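Local structure of PspGI restriction endonuclease (Pyrococcus sp. GI-H, 3BM3) at residues F104-I117 against R244-F256. The protein is a restriction endonuclease of the PD-(D/E)XK group, probably cutting both strands of DNA at a specific sequence. The protein carries 2 engineered substitutions. Numbering follows the deposited sequence. Where two conformers were deposited one is given.
Sequences FEIIFTKLLNKFGI and RRFSDIFDDIIQF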
ATOM      1  N   PHE C 104      -7.494 -10.070 -11.053  1.00 12.86           N
ATOM      2  CA  PHE C 104      -8.265  -8.930 -11.499  1.00 13.41           C
ATOM      3  C   PHE C 104      -7.646  -8.304 -12.762  1.00 13.25           C
ATOM      4  O   PHE C 104      -8.332  -8.024 -13.734  1.00 12.55           O
ATOM      5  CB  PHE C 104      -8.428  -7.920 -10.381  1.00 14.36           C
ATOM      6  CG  PHE C 104      -9.239  -6.744 -10.757  1.00 14.16           C
ATOM      7  CD1 PHE C 104     -10.490  -6.915 -11.327  1.00 17.32           C
ATOM      8  CD2 PHE C 104      -8.760  -5.473 -10.564  1.00 17.35           C
ATOM      9  CE1 PHE C 104     -11.262  -5.793 -11.669  1.00 17.20           C
ATOM     10  CE2 PHE C 104      -9.544  -4.356 -10.911  1.00 19.16           C
ATOM     11  CZ  PHE C 104     -10.787  -4.545 -11.474  1.00 17.52           C
ATOM     12  N   GLU C 105      -6.322  -8.241 -12.786  1.00 12.55           N
ATOM     13  CA  GLU C 105      -5.605  -7.691 -13.906  1.00 12.98           C
ATOM     14  C   GLU C 105      -5.798  -8.571 -15.123  1.00 11.98           C
ATOM     15  O   GLU C 105      -6.047  -8.084 -16.222  1.00 12.08           O
ATOM     16  CB  GLU C 105      -4.138  -7.499 -13.538  1.00 13.29           C
ATOM     17  CG  GLU C 105      -4.063  -6.426 -12.428  1.00 20.01           C
ATOM     18  CD  GLU C 105      -2.689  -6.057 -11.871  1.00 28.82           C
ATOM     19  OE1 GLU C 105      -1.723  -5.930 -12.659  1.00 35.82           O
ATOM     20  OE2 GLU C 105      -2.626  -5.788 -10.635  1.00 32.05           O
ATOM     21  N   ILE C 106      -5.760  -9.890 -14.934  1.00 11.62           N
ATOM     22  CA  ILE C 106      -6.028 -10.783 -16.065  1.00 11.61           C
ATOM     23  C   ILE C 106      -7.437 -10.638 -16.631  1.00 11.80           C
ATOM     24  O   ILE C 106      -7.632 -10.552 -17.842  1.00 11.40           O
ATOM     25  CB  ILE C 106      -5.770 -12.237 -15.704  1.00 12.46           C
ATOM     26  CG1 ILE C 106      -4.272 -12.411 -15.419  1.00 10.99           C
ATOM     27  CG2 ILE C 106      -6.272 -13.142 -16.832  1.00 13.39           C
ATOM     28  CD1 ILE C 106      -3.884 -13.725 -14.755  1.00 12.27           C
ATOM     29  N   ILE C 107      -8.404 -10.609 -15.731  1.00 11.03           N
ATOM     30  CA  ILE C 107      -9.785 -10.407 -16.096  1.00 12.59           C
ATOM     31  C   ILE C 107      -9.935  -9.117 -16.894  1.00 13.15           C
ATOM     32  O   ILE C 107     -10.572  -9.098 -17.941  1.00 13.30           O
ATOM     33  CB  ILE C 107     -10.622 -10.417 -14.821  1.00 13.12           C
ATOM     34  CG1 ILE C 107     -10.615 -11.856 -14.265  1.00 14.32           C
ATOM     35  CG2 ILE C 107     -12.020  -9.929 -15.114  1.00 13.24           C
ATOM     36  CD1 ILE C 107     -11.256 -11.956 -12.866  1.00 14.86           C
ATOM     37  N   PHE C 108      -9.290  -8.052 -16.429  1.00 11.46           N
ATOM     38  CA  PHE C 108      -9.316  -6.783 -17.115  1.00 12.62           C
ATOM     39  C   PHE C 108      -8.814  -6.956 -18.551  1.00 12.97           C
ATOM     40  O   PHE C 108      -9.441  -6.432 -19.487  1.00 13.78           O
ATOM     41  CB  PHE C 108      -8.490  -5.749 -16.353  1.00 12.43           C
ATOM     42  CG  PHE C 108      -8.752  -4.340 -16.782  1.00 12.09           C
ATOM     43  CD1 PHE C 108      -9.848  -3.657 -16.282  1.00 15.29           C
ATOM     44  CD2 PHE C 108      -7.905  -3.686 -17.684  1.00 15.52           C
ATOM     45  CE1 PHE C 108     -10.098  -2.351 -16.685  1.00 15.51           C
ATOM     46  CE2 PHE C 108      -8.155  -2.379 -18.062  1.00 14.93           C
ATOM     47  CZ  PHE C 108      -9.245  -1.731 -17.547  1.00 14.30           C
ATOM     48  N   THR C 109      -7.716  -7.696 -18.745  1.00 11.91           N
ATOM     49  CA  THR C 109      -7.184  -7.918 -20.092  1.00 14.03           C
ATOM     50  C   THR C 109      -8.156  -8.666 -20.990  1.00 13.61           C
ATOM     51  O   THR C 109      -8.221  -8.426 -22.176  1.00 13.30           O
ATOM     52  CB  THR C 109      -5.802  -8.624 -20.103  1.00 14.82           C
ATOM     53  OG1 THR C 109      -5.937  -9.990 -19.717  1.00 17.91           O
ATOM     54  CG2 THR C 109      -4.886  -7.959 -19.140  1.00 14.49           C
ATOM     55  N   LYS C 110      -8.881  -9.606 -20.414  1.00 13.94           N
ATOM     56  CA  LYS C 110      -9.848 -10.369 -21.179  1.00 14.89           C
ATOM     57  C   LYS C 110     -10.901  -9.443 -21.743  1.00 14.31           C
ATOM     58  O   LYS C 110     -11.359  -9.618 -22.892  1.00 14.90           O
ATOM     59  CB  LYS C 110     -10.479 -11.422 -20.277  1.00 15.95           C
ATOM     60  CG  LYS C 110      -9.502 -12.445 -19.769  1.00 19.64           C
ATOM     61  CD  LYS C 110      -8.690 -13.093 -20.910  1.00 22.26           C
ATOM     62  CE  LYS C 110      -7.822 -14.232 -20.422  1.00 25.88           C
ATOM     63  NZ  LYS C 110      -6.776 -14.620 -21.450  1.00 26.39           N
ATOM     64  N   LEU C 111     -11.305  -8.482 -20.915  1.00 13.73           N
ATOM     65  CA  LEU C 111     -12.277  -7.457 -21.348  1.00 12.38           C
ATOM     66  C   LEU C 111     -11.672  -6.533 -22.395  1.00 12.49           C
ATOM     67  O   LEU C 111     -12.275  -6.287 -23.419  1.00 11.01           O
ATOM     68  CB  LEU C 111     -12.806  -6.665 -20.177  1.00 13.01           C
ATOM     69  CG  LEU C 111     -13.749  -7.492 -19.286  1.00 14.76           C
ATOM     70  CD1 LEU C 111     -13.857  -6.922 -17.874  1.00 16.51           C
ATOM     71  CD2 LEU C 111     -15.134  -7.595 -19.938  1.00 15.94           C
ATOM     72  N   LEU C 112     -10.428  -6.098 -22.168  1.00 11.56           N
ATOM     73  CA  LEU C 112      -9.741  -5.292 -23.165  1.00 12.63           C
ATOM     74  C   LEU C 112      -9.726  -6.006 -24.527  1.00 13.12           C
ATOM     75  O   LEU C 112     -10.039  -5.429 -25.553  1.00 13.01           O
ATOM     76  CB  LEU C 112      -8.322  -4.972 -22.709  1.00 12.52           C
ATOM     77  CG  LEU C 112      -8.237  -3.985 -21.520  1.00 12.54           C
ATOM     78  CD1 LEU C 112      -6.767  -3.809 -21.166  1.00 12.62           C
ATOM     79  CD2 LEU C 112      -8.909  -2.598 -21.764  1.00 11.35           C
ATOM     80  N   ASN C 113      -9.373  -7.277 -24.520  1.00 13.26           N
ATOM     81  CA  ASN C 113      -9.264  -8.051 -25.749  1.00 14.58           C
ATOM     82  C   ASN C 113     -10.574  -8.084 -26.483  1.00 14.75           C
ATOM     83  O   ASN C 113     -10.620  -7.903 -27.699  1.00 15.08           O
ATOM     84  CB  ASN C 113      -8.831  -9.479 -25.452  1.00 14.13           C
ATOM     85  CG  ASN C 113      -7.393  -9.561 -25.044  1.00 17.19           C
ATOM     86  OD1 ASN C 113      -6.635  -8.609 -25.224  1.00 18.21           O
ATOM     87  ND2 ASN C 113      -7.001 -10.696 -24.508  1.00 18.05           N
ATOM     88  N   LYS C 114     -11.647  -8.303 -25.729  0.50 15.15           N
ATOM     89  CA  LYS C 114     -12.980  -8.415 -26.299  0.50 16.15           C
ATOM     90  C   LYS C 114     -13.356  -7.146 -27.052  0.50 15.93           C
ATOM     91  O   LYS C 114     -13.942  -7.223 -28.129  0.50 16.20           O
ATOM     92  CB  LYS C 114     -14.020  -8.723 -25.213  0.50 16.59           C
ATOM     93  CG  LYS C 114     -15.455  -8.914 -25.753  0.50 18.29           C
ATOM     94  CD  LYS C 114     -15.527 -10.105 -26.711  0.50 21.75           C
ATOM     95  CE  LYS C 114     -16.947 -10.394 -27.209  0.50 23.07           C
ATOM     96  NZ  LYS C 114     -17.622  -9.175 -27.731  0.50 23.45           N
ATOM     97  N   PHE C 115     -12.977  -5.990 -26.503  1.00 15.72           N
ATOM     98  CA  PHE C 115     -13.251  -4.712 -27.118  1.00 16.88           C
ATOM     99  C   PHE C 115     -12.228  -4.309 -28.170  1.00 16.47           C
ATOM    100  O   PHE C 115     -12.392  -3.268 -28.797  1.00 17.61           O
ATOM    101  CB  PHE C 115     -13.368  -3.624 -26.048  1.00 17.30           C
ATOM    102  CG  PHE C 115     -14.584  -3.740 -25.198  1.00 19.55           C
ATOM    103  CD1 PHE C 115     -15.789  -3.228 -25.621  1.00 24.24           C
ATOM    104  CD2 PHE C 115     -14.544  -4.377 -23.999  1.00 17.42           C
ATOM    105  CE1 PHE C 115     -16.925  -3.355 -24.826  1.00 26.20           C
ATOM    106  CE2 PHE C 115     -15.650  -4.511 -23.211  1.00 21.48           C
ATOM    107  CZ  PHE C 115     -16.848  -3.997 -23.610  1.00 22.02           C
ATOM    108  N   GLY C 116     -11.201  -5.129 -28.372  1.00 15.75           N
ATOM    109  CA  GLY C 116     -10.138  -4.856 -29.337  1.00 15.31           C
ATOM    110  C   GLY C 116      -9.247  -3.726 -28.890  1.00 14.17           C
ATOM    111  O   GLY C 116      -8.656  -3.051 -29.712  1.00 14.36           O
ATOM    112  N   ILE C 117      -9.193  -3.477 -27.587  1.00 12.44           N
ATOM    113  CA  ILE C 117      -8.384  -2.403 -27.065  1.00 13.45           C
ATOM    114  C   ILE C 117      -6.997  -2.944 -26.967  1.00 13.84           C
ATOM    115  O   ILE C 117      -6.748  -3.888 -26.210  1.00 15.48           O
ATOM    116  CB  ILE C 117      -8.876  -1.919 -25.696  1.00 12.42           C
ATOM    117  CG1 ILE C 117     -10.287  -1.329 -25.847  1.00 13.65           C
ATOM    118  CG2 ILE C 117      -7.895  -0.913 -25.043  1.00 12.94           C
ATOM    119  CD1 ILE C 117     -11.010  -1.138 -24.527  1.00 13.78           C
ATOM    120  N   ARG C 244     -16.557   7.123 -12.520  1.00 10.89           N
ATOM    121  CA  ARG C 244     -17.241   6.293 -13.487  1.00 11.62           C
ATOM    122  C   ARG C 244     -17.379   4.887 -12.943  1.00 11.84           C
ATOM    123  O   ARG C 244     -16.589   4.443 -12.122  1.00 11.93           O
ATOM    124  CB  ARG C 244     -16.455   6.213 -14.796  1.00 11.40           C
ATOM    125  CG  ARG C 244     -16.047   7.511 -15.439  1.00 13.58           C
ATOM    126  CD  ARG C 244     -17.174   8.116 -16.134  1.00 12.80           C
ATOM    127  NE  ARG C 244     -17.398   7.443 -17.420  1.00 12.15           N
ATOM    128  CZ  ARG C 244     -18.552   7.471 -18.076  1.00 13.42           C
ATOM    129  NH1 ARG C 244     -19.602   8.074 -17.541  1.00 13.80           N
ATOM    130  NH2 ARG C 244     -18.663   6.867 -19.233  1.00 14.26           N
ATOM    131  N   ARG C 245     -18.369   4.173 -13.451  1.00 11.60           N
ATOM    132  CA  ARG C 245     -18.454   2.759 -13.182  1.00 12.13           C
ATOM    133  C   ARG C 245     -17.348   2.035 -13.927  1.00 11.14           C
ATOM    134  O   ARG C 245     -17.000   2.367 -15.056  1.00 11.27           O
ATOM    135  CB  ARG C 245     -19.816   2.237 -13.659  1.00 12.94           C
ATOM    136  CG  ARG C 245     -20.971   2.774 -12.935  1.00 16.54           C
ATOM    137  CD  ARG C 245     -22.235   2.207 -13.573  1.00 18.33           C
ATOM    138  NE  ARG C 245     -23.441   2.482 -12.784  1.00 23.45           N
ATOM    139  CZ  ARG C 245     -24.177   3.596 -12.874  1.00 26.74           C
ATOM    140  NH1 ARG C 245     -23.837   4.570 -13.717  1.00 28.02           N
ATOM    141  NH2 ARG C 245     -25.264   3.741 -12.117  1.00 28.06           N
ATOM    142  N   PHE C 246     -16.849   0.973 -13.310  1.00 10.60           N
ATOM    143  CA  PHE C 246     -15.919   0.073 -13.963  1.00 10.81           C
ATOM    144  C   PHE C 246     -16.376  -0.309 -15.367  1.00  9.33           C
ATOM    145  O   PHE C 246     -15.609  -0.309 -16.312  1.00  9.80           O
ATOM    146  CB  PHE C 246     -15.766  -1.180 -13.110  1.00 10.98           C
ATOM    147  CG  PHE C 246     -14.920  -2.238 -13.750  1.00 11.14           C
ATOM    148  CD1 PHE C 246     -13.550  -2.207 -13.622  1.00 13.40           C
ATOM    149  CD2 PHE C 246     -15.490  -3.245 -14.510  1.00 12.25           C
ATOM    150  CE1 PHE C 246     -12.773  -3.194 -14.190  1.00 15.34           C
ATOM    151  CE2 PHE C 246     -14.702  -4.226 -15.097  1.00 13.34           C
ATOM    152  CZ  PHE C 246     -13.348  -4.186 -14.926  1.00 13.96           C
ATOM    153  N   SER C 247     -17.650  -0.614 -15.507  1.00 10.82           N
ATOM    154  CA  SER C 247     -18.122  -1.051 -16.794  1.00 10.74           C
ATOM    155  C   SER C 247     -17.907  -0.040 -17.883  1.00 10.85           C
ATOM    156  O   SER C 247     -17.872  -0.398 -19.070  1.00 12.07           O
ATOM    157  CB  SER C 247     -19.596  -1.417 -16.692  1.00 10.78           C
ATOM    158  OG  SER C 247     -19.708  -2.629 -16.002  1.00 11.79           O
ATOM    159  N   ASP C 248     -17.824   1.233 -17.500  1.00 10.30           N
ATOM    160  CA  ASP C 248     -17.725   2.310 -18.465  1.00 11.15           C
ATOM    161  C   ASP C 248     -16.341   2.449 -19.049  1.00 10.69           C
ATOM    162  O   ASP C 248     -16.156   3.149 -20.064  1.00 11.28           O
ATOM    163  CB  ASP C 248     -18.014   3.656 -17.807  1.00 10.50           C
ATOM    164  CG  ASP C 248     -19.428   3.819 -17.366  1.00 15.02           C
ATOM    165  OD1 ASP C 248     -20.255   2.998 -17.704  1.00 13.27           O
ATOM    166  OD2 ASP C 248     -19.682   4.801 -16.650  1.00 21.62           O
ATOM    167  N   ILE C 249     -15.341   1.829 -18.426  1.00 11.18           N
ATOM    168  CA  ILE C 249     -13.987   2.156 -18.819  1.00 10.93           C
ATOM    169  C   ILE C 249     -13.706   1.706 -20.260  1.00 11.06           C
ATOM    170  O   ILE C 249     -12.931   2.307 -20.954  1.00 11.17           O
ATOM    171  CB  ILE C 249     -12.945   1.607 -17.850  1.00 10.70           C
ATOM    172  CG1 ILE C 249     -11.592   2.276 -18.092  1.00 11.54           C
ATOM    173  CG2 ILE C 249     -12.875   0.052 -17.922  1.00 12.06           C
ATOM    174  CD1 ILE C 249     -10.546   2.013 -17.019  1.00 11.34           C
ATOM    175  N   PHE C 250     -14.349   0.654 -20.703  1.00 11.40           N
ATOM    176  CA  PHE C 250     -14.046   0.074 -21.999  1.00 12.23           C
ATOM    177  C   PHE C 250     -14.468   0.976 -23.135  1.00 12.36           C
ATOM    178  O   PHE C 250     -13.655   1.303 -24.016  1.00 13.65           O
ATOM    179  CB  PHE C 250     -14.625  -1.326 -22.052  1.00 12.98           C
ATOM    180  CG  PHE C 250     -14.078  -2.163 -20.946  1.00 12.47           C
ATOM    181  CD1 PHE C 250     -12.782  -2.609 -21.005  1.00 12.68           C
ATOM    182  CD2 PHE C 250     -14.789  -2.348 -19.768  1.00 11.61           C
ATOM    183  CE1 PHE C 250     -12.246  -3.302 -19.962  1.00 13.95           C
ATOM    184  CE2 PHE C 250     -14.254  -3.036 -18.722  1.00 13.82           C
ATOM    185  CZ  PHE C 250     -12.979  -3.514 -18.811  1.00 13.91           C
ATOM    186  N   ASP C 251     -15.692   1.463 -23.071  1.00 13.09           N
ATOM    187  CA  ASP C 251     -16.142   2.422 -24.059  1.00 14.23           C
ATOM    188  C   ASP C 251     -15.391   3.743 -23.897  1.00 13.63           C
ATOM    189  O   ASP C 251     -15.079   4.407 -24.867  1.00 13.37           O
ATOM    190  CB  ASP C 251     -17.644   2.625 -23.942  1.00 15.69           C
ATOM    191  CG  ASP C 251     -18.172   3.547 -25.010  1.00 19.55           C
ATOM    192  OD1 ASP C 251     -17.908   3.224 -26.173  1.00 22.17           O
ATOM    193  OD2 ASP C 251     -18.768   4.599 -24.663  1.00 25.55           O
ATOM    194  N   ASP C 252     -15.060   4.123 -22.658  1.00 12.59           N
ATOM    195  CA  ASP C 252     -14.295   5.354 -22.425  1.00 12.72           C
ATOM    196  C   ASP C 252     -12.948   5.274 -23.132  1.00 11.73           C
ATOM    197  O   ASP C 252     -12.471   6.246 -23.719  1.00 11.92           O
ATOM    198  CB  ASP C 252     -14.082   5.575 -20.941  1.00 11.88           C
ATOM    199  CG  ASP C 252     -15.322   6.048 -20.205  1.00 13.72           C
ATOM    200  OD1 ASP C 252     -16.377   6.270 -20.837  1.00 12.67           O
ATOM    201  OD2 ASP C 252     -15.216   6.232 -18.966  1.00 14.54           O
ATOM    202  N   ILE C 253     -12.324   4.108 -23.076  1.00 11.81           N
ATOM    203  CA  ILE C 253     -11.047   3.922 -23.742  1.00 12.12           C
ATOM    204  C   ILE C 253     -11.256   4.023 -25.255  1.00 12.47           C
ATOM    205  O   ILE C 253     -10.520   4.705 -25.964  1.00 13.30           O
ATOM    206  CB  ILE C 253     -10.437   2.562 -23.421  1.00 12.44           C
ATOM    207  CG1 ILE C 253      -9.975   2.518 -21.968  1.00 12.17           C
ATOM    208  CG2 ILE C 253      -9.250   2.284 -24.331  1.00 12.31           C
ATOM    209  CD1 ILE C 253      -9.773   1.068 -21.464  1.00 12.05           C
ATOM    210  N   ILE C 254     -12.278   3.327 -25.732  1.00 13.62           N
ATOM    211  CA  ILE C 254     -12.627   3.359 -27.174  1.00 14.31           C
ATOM    212  C   ILE C 254     -12.815   4.811 -27.623  1.00 15.15           C
ATOM    213  O   ILE C 254     -12.290   5.229 -28.660  1.00 15.62           O
ATOM    214  CB  ILE C 254     -13.894   2.536 -27.461  1.00 15.10           C
ATOM    215  CG1 ILE C 254     -13.551   1.030 -27.413  1.00 15.99           C
ATOM    216  CG2 ILE C 254     -14.455   2.892 -28.845  1.00 14.48           C
ATOM    217  CD1 ILE C 254     -14.736   0.118 -27.259  1.00 18.55           C
ATOM    218  N   GLN C 255     -13.565   5.587 -26.859  1.00 15.58           N
ATOM    219  CA  GLN C 255     -13.848   6.975 -27.247  1.00 16.72           C
ATOM    220  C   GLN C 255     -12.605   7.849 -27.168  1.00 17.09           C
ATOM    221  O   GLN C 255     -12.381   8.738 -27.996  1.00 16.45           O
ATOM    222  CB  GLN C 255     -14.934   7.569 -26.372  1.00 17.40           C
ATOM    223  CG  GLN C 255     -16.268   6.822 -26.443  1.00 19.44           C
ATOM    224  CD  GLN C 255     -16.854   6.800 -27.833  1.00 22.99           C
ATOM    225  OE1 GLN C 255     -16.741   7.770 -28.567  1.00 25.65           O
ATOM    226  NE2 GLN C 255     -17.510   5.704 -28.190  1.00 27.20           N
ATOM    227  N   PHE C 256     -11.797   7.601 -26.154  1.00 17.22           N
ATOM    228  CA  PHE C 256     -10.530   8.271 -26.053  1.00 18.77           C
ATOM    229  C   PHE C 256      -9.673   7.975 -27.274  1.00 19.12           C
ATOM    230  O   PHE C 256      -9.143   8.883 -27.879  1.00 21.12           O
ATOM    231  CB  PHE C 256      -9.786   7.832 -24.799  1.00 18.21           C
ATOM    232  CG  PHE C 256      -8.421   8.395 -24.707  1.00 19.44           C
ATOM    233  CD1 PHE C 256      -8.186   9.588 -24.032  1.00 18.80           C
ATOM    234  CD2 PHE C 256      -7.356   7.728 -25.303  1.00 17.76           C
ATOM    235  CE1 PHE C 256      -6.894  10.104 -23.967  1.00 20.77           C
ATOM    236  CE2 PHE C 256      -6.096   8.236 -25.268  1.00 19.08           C
ATOM    237  CZ  PHE C 256      -5.852   9.432 -24.592  1.00 18.65           C
TER
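Phe-250 projects from helix 249-256 as a knob into the hole made by Phe-108, Leu-111, Leu-112 and Phe-115 of helix 104-115. A flat, wholly apolar ring suits this place, because it can slip between side chains that reach its rim and its base. At its rim, CE1 lies 3.4 Å from CB of Leu-111, whose side chain runs about perpendicular to it, and Leu-112 CD2 comes in at the ring edge. Phe-115 meets the base of the knob: CB of Phe-250 sits over the Phe-115 face, 3.6 Å from the ring centroid, in a CH-pi contact. The two ring planes are nearly parallel, 8° apart, but offset so that CB rather than the ring lies over the face. CB of Phe-115 points toward the partner helix, and a CG anti to the carbonyl carbon (chi1 -70°) lays the ring against CB of Phe-250, with CD1 3.9 Å from Ile-254 CD1.

Phe-108 links two rings of the other segment. Phe-250 CE1 lies over one of its faces, while Phe-246 CE1 approaches its edge, 3.6 Å from CD1. Phe-104 reaches the same Phe-246 atom through CZ, the two rings meeting obliquely, and five phenylalanines thus join in one aromatic cluster. Phe-192 extends it, stacking on Phe-104 and meeting Phe-246 edge-to-face.

Beyond the Schellman turn at Gly-116, where positive phi favours glycine, the chain brings Ile-117 back against the second helix. Its branched side chain sets CG2 3.5 Å from CG2 of Ile-253, which in turn rests on strands 139-141 and 155-160 of the central sheet.

The helix axes approach to 10.4 Å at -48°, and no hydrogen bond joins the segments. Cohesion across this buried interface therefore comes from dispersion and hydrophobic burial, with rings and branched aliphatic groups interlocking, while the Arg-244, Asp-248 and Asp-252 charges pair away from it.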